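Local structure of major allergen Api g 1, isoallergen 1 (Apium graveolens, 2BK0) at residues 67-72 and 81-86. The protein is a major celery allergen of the Bet v 1 family, linked to plant defence and probably able to bind small hydrophobic ligands. Residues are numbered along the deposited sequence; the frame is centred on the assembly and turned at random.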
ATOM      1  N   MET A  67      -8.352  -6.761   5.730  1.00 25.18           N
ATOM      2  CA  MET A  67      -7.871  -5.412   5.988  1.00 25.05           C
ATOM      3  C   MET A  67      -8.739  -4.428   5.218  1.00 24.85           C
ATOM      4  O   MET A  67      -9.123  -4.696   4.080  1.00 24.74           O
ATOM      5  CB  MET A  67      -6.394  -5.260   5.594  1.00 25.07           C
ATOM      6  CG  MET A  67      -6.117  -5.251   4.095  1.00 25.18           C
ATOM      7  SD  MET A  67      -4.371  -5.457   3.704  1.00 25.24           S
ATOM      8  CE  MET A  67      -3.598  -4.189   4.703  1.00 25.46           C
ATOM      9  N   THR A  68      -9.052  -3.300   5.847  1.00 24.70           N
ATOM     10  CA  THR A  68      -9.866  -2.266   5.219  1.00 24.70           C
ATOM     11  C   THR A  68      -9.060  -0.985   5.076  1.00 24.70           C
ATOM     12  O   THR A  68      -8.430  -0.535   6.033  1.00 24.67           O
ATOM     13  CB  THR A  68     -11.133  -1.980   6.031  1.00 24.59           C
ATOM     14  OG1 THR A  68     -11.905  -3.187   6.150  1.00 24.61           O
ATOM     15  CG2 THR A  68     -11.984  -0.889   5.362  1.00 24.52           C
ATOM     16  N   LEU A  69      -9.103  -0.405   3.877  1.00 24.75           N
ATOM     17  CA  LEU A  69      -8.373   0.813   3.568  1.00 24.78           C
ATOM     18  C   LEU A  69      -9.323   1.976   3.337  1.00 24.75           C
ATOM     19  O   LEU A  69     -10.366   1.828   2.682  1.00 24.75           O
ATOM     20  CB  LEU A  69      -7.530   0.626   2.310  1.00 24.84           C
ATOM     21  CG  LEU A  69      -6.535  -0.534   2.294  1.00 25.23           C
ATOM     22  CD1 LEU A  69      -5.810  -0.562   0.958  1.00 25.12           C
ATOM     23  CD2 LEU A  69      -5.533  -0.405   3.427  1.00 25.71           C
ATOM     24  N   ARG A  70      -8.945   3.127   3.886  1.00 24.65           N
ATOM     25  CA  ARG A  70      -9.577   4.396   3.585  1.00 24.57           C
ATOM     26  C   ARG A  70      -8.571   5.185   2.752  1.00 24.44           C
ATOM     27  O   ARG A  70      -7.376   5.187   3.058  1.00 24.47           O
ATOM     28  CB  ARG A  70      -9.891   5.141   4.881  1.00 24.59           C
ATOM     29  CG  ARG A  70     -11.036   6.152   4.792  1.00 24.72           C
ATOM     30  CD  ARG A  70     -11.275   6.800   6.153  1.00 24.96           C
ATOM     31  NE  ARG A  70     -10.005   7.209   6.762  1.00 25.46           N
ATOM     32  CZ  ARG A  70      -9.750   7.255   8.070  1.00 25.65           C
ATOM     33  NH1 ARG A  70     -10.676   6.921   8.974  1.00 25.98           N
ATOM     34  NH2 ARG A  70      -8.543   7.633   8.479  1.00 25.49           N
ATOM     35  N   ILE A  71      -9.046   5.836   1.695  1.00 24.25           N
ATOM     36  CA  ILE A  71      -8.211   6.753   0.929  1.00 24.05           C
ATOM     37  C   ILE A  71      -8.399   8.139   1.526  1.00 23.76           C
ATOM     38  O   ILE A  71      -9.532   8.619   1.645  1.00 23.67           O
ATOM     39  CB  ILE A  71      -8.568   6.723  -0.567  1.00 24.14           C
ATOM     40  CG1 ILE A  71      -8.199   5.347  -1.141  1.00 24.28           C
ATOM     41  CG2 ILE A  71      -7.833   7.841  -1.330  1.00 24.27           C
ATOM     42  CD1 ILE A  71      -8.760   5.063  -2.510  1.00 24.33           C
ATOM     43  N   ASP A  72      -7.280   8.752   1.918  1.00 23.49           N
ATOM     44  CA  ASP A  72      -7.268  10.052   2.608  1.00 23.27           C
ATOM     45  C   ASP A  72      -7.032  11.186   1.612  1.00 23.09           C
ATOM     46  O   ASP A  72      -7.628  12.266   1.726  1.00 23.04           O
ATOM     47  CB  ASP A  72      -6.180  10.079   3.695  1.00 23.18           C
ATOM     48  CG  ASP A  72      -6.398   9.025   4.797  1.00 23.13           C
ATOM     49  OD1 ASP A  72      -7.486   8.989   5.413  1.00 22.83           O
ATOM     50  OD2 ASP A  72      -5.458   8.240   5.062  1.00 23.16           O
ATOM     51  N   PHE A  81       0.005  10.153  -2.443  1.00 23.35           N
ATOM     52  CA  PHE A  81      -1.113   9.273  -2.157  1.00 23.42           C
ATOM     53  C   PHE A  81      -1.115   8.970  -0.666  1.00 23.58           C
ATOM     54  O   PHE A  81      -0.082   8.628  -0.089  1.00 23.68           O
ATOM     55  CB  PHE A  81      -0.972   8.005  -3.001  1.00 23.56           C
ATOM     56  CG  PHE A  81      -2.022   6.986  -2.752  1.00 23.44           C
ATOM     57  CD1 PHE A  81      -3.367   7.326  -2.803  1.00 23.72           C
ATOM     58  CD2 PHE A  81      -1.670   5.665  -2.501  1.00 23.81           C
ATOM     59  CE1 PHE A  81      -4.352   6.368  -2.585  1.00 23.88           C
ATOM     60  CE2 PHE A  81      -2.648   4.690  -2.279  1.00 23.88           C
ATOM     61  CZ  PHE A  81      -3.991   5.043  -2.319  1.00 23.93           C
ATOM     62  N   ASP A  82      -2.274   9.137  -0.037  1.00 23.68           N
ATOM     63  CA  ASP A  82      -2.418   8.940   1.399  1.00 23.63           C
ATOM     64  C   ASP A  82      -3.561   7.972   1.659  1.00 23.54           C
ATOM     65  O   ASP A  82      -4.661   8.143   1.131  1.00 23.47           O
ATOM     66  CB  ASP A  82      -2.678  10.283   2.074  1.00 23.72           C
ATOM     67  CG  ASP A  82      -1.597  11.301   1.758  1.00 24.28           C
ATOM     68  OD1 ASP A  82      -0.488  11.171   2.320  1.00 24.87           O
ATOM     69  OD2 ASP A  82      -1.850  12.217   0.934  1.00 25.12           O
ATOM     70  N   TYR A  83      -3.281   6.939   2.445  1.00 23.55           N
ATOM     71  CA  TYR A  83      -4.302   5.967   2.832  1.00 23.57           C
ATOM     72  C   TYR A  83      -4.033   5.373   4.214  1.00 23.48           C
ATOM     73  O   TYR A  83      -2.875   5.192   4.611  1.00 23.47           O
ATOM     74  CB  TYR A  83      -4.425   4.851   1.785  1.00 23.85           C
ATOM     75  CG  TYR A  83      -3.245   3.912   1.714  1.00 23.98           C
ATOM     76  CD1 TYR A  83      -3.273   2.675   2.358  1.00 24.08           C
ATOM     77  CD2 TYR A  83      -2.105   4.257   0.995  1.00 24.21           C
ATOM     78  CE1 TYR A  83      -2.190   1.807   2.291  1.00 24.13           C
ATOM     79  CE2 TYR A  83      -1.017   3.400   0.920  1.00 24.23           C
ATOM     80  CZ  TYR A  83      -1.063   2.178   1.568  1.00 24.32           C
ATOM     81  OH  TYR A  83       0.022   1.334   1.483  1.00 24.45           O
ATOM     82  N   SER A  84      -5.117   5.081   4.934  1.00 23.26           N
ATOM     83  CA  SER A  84      -5.041   4.496   6.269  1.00 23.08           C
ATOM     84  C   SER A  84      -5.666   3.103   6.300  1.00 22.94           C
ATOM     85  O   SER A  84      -6.651   2.843   5.613  1.00 22.92           O
ATOM     86  CB  SER A  84      -5.772   5.382   7.294  1.00 23.07           C
ATOM     87  OG  SER A  84      -5.230   6.686   7.354  1.00 22.85           O
ATOM     88  N   VAL A  85      -5.093   2.216   7.109  1.00 22.80           N
ATOM     89  CA  VAL A  85      -5.766   0.969   7.482  1.00 22.66           C
ATOM     90  C   VAL A  85      -6.589   1.238   8.737  1.00 22.49           C
ATOM     91  O   VAL A  85      -6.047   1.594   9.779  1.00 22.36           O
ATOM     92  CB  VAL A  85      -4.781  -0.176   7.769  1.00 22.66           C
ATOM     93  CG1 VAL A  85      -5.538  -1.499   7.944  1.00 22.54           C
ATOM     94  CG2 VAL A  85      -3.742  -0.280   6.645  1.00 22.72           C
ATOM     95  N   ILE A  86      -7.898   1.055   8.626  1.00 22.40           N
ATOM     96  CA  ILE A  86      -8.831   1.430   9.682  1.00 22.39           C
ATOM     97  C   ILE A  86      -9.539   0.231  10.328  1.00 22.52           C
ATOM     98  O   ILE A  86     -10.204   0.381  11.368  1.00 22.57           O
ATOM     99  CB  ILE A  86      -9.886   2.432   9.153  1.00 22.28           C
ATOM    100  CG1 ILE A  86     -10.601   1.878   7.916  1.00 22.08           C
ATOM    101  CG2 ILE A  86      -9.219   3.757   8.827  1.00 22.29           C
ATOM    102  CD1 ILE A  86     -11.840   2.638   7.520  1.00 22.09           C
TER
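With OG of Ser84 set beside its own backbone N (chi1 -59°) and CG of Asp72 turned the same way (chi1 -62°), the hydroxyl and the carboxylate come together across the two strands. Ser84 OG donates to Asp72 OD2 at 2.8 Å, and OD2 accepts on its syn lone pair, the side of the other oxygen. That other oxygen, Asp72 OD1, takes a weak, long salt bridge from Arg70 NE at 3.4 Å, so the carboxylate is held from both strands. CG2 of Ile86 lies over one face of the Arg70 guanidinium, offset toward the rim, 3.5 Å from Arg70 NH1. Between the strands, the backbones of Arg70 and Ser84 form a hydrogen-bonded antiparallel pair, flanked by Ile86 N to Thr68 O and Asp72 N to Asp82 O. This is the hairpin of strands 66-75 and 80-87, in the middle of the curved antiparallel sheet that wraps around the long C-terminal helix in the Bet v 1 fold. The face of the hairpin opposite Arg70 and Ser84 carries Leu69, Ile71, Tyr83 and Val85. Leu69 CD2 reaches Val85 CG2 at 3.7 Å and also meets the edge of the Tyr83 ring at CD1, 4.0 Å away, the two side chains running side by side. Further along, Ile71 CG2 touches Phe81 CE1 at 4.0 Å, the side chains crossing at about a right angle. Phe81 and Tyr83 both continue onto Val102 of strand 95-106.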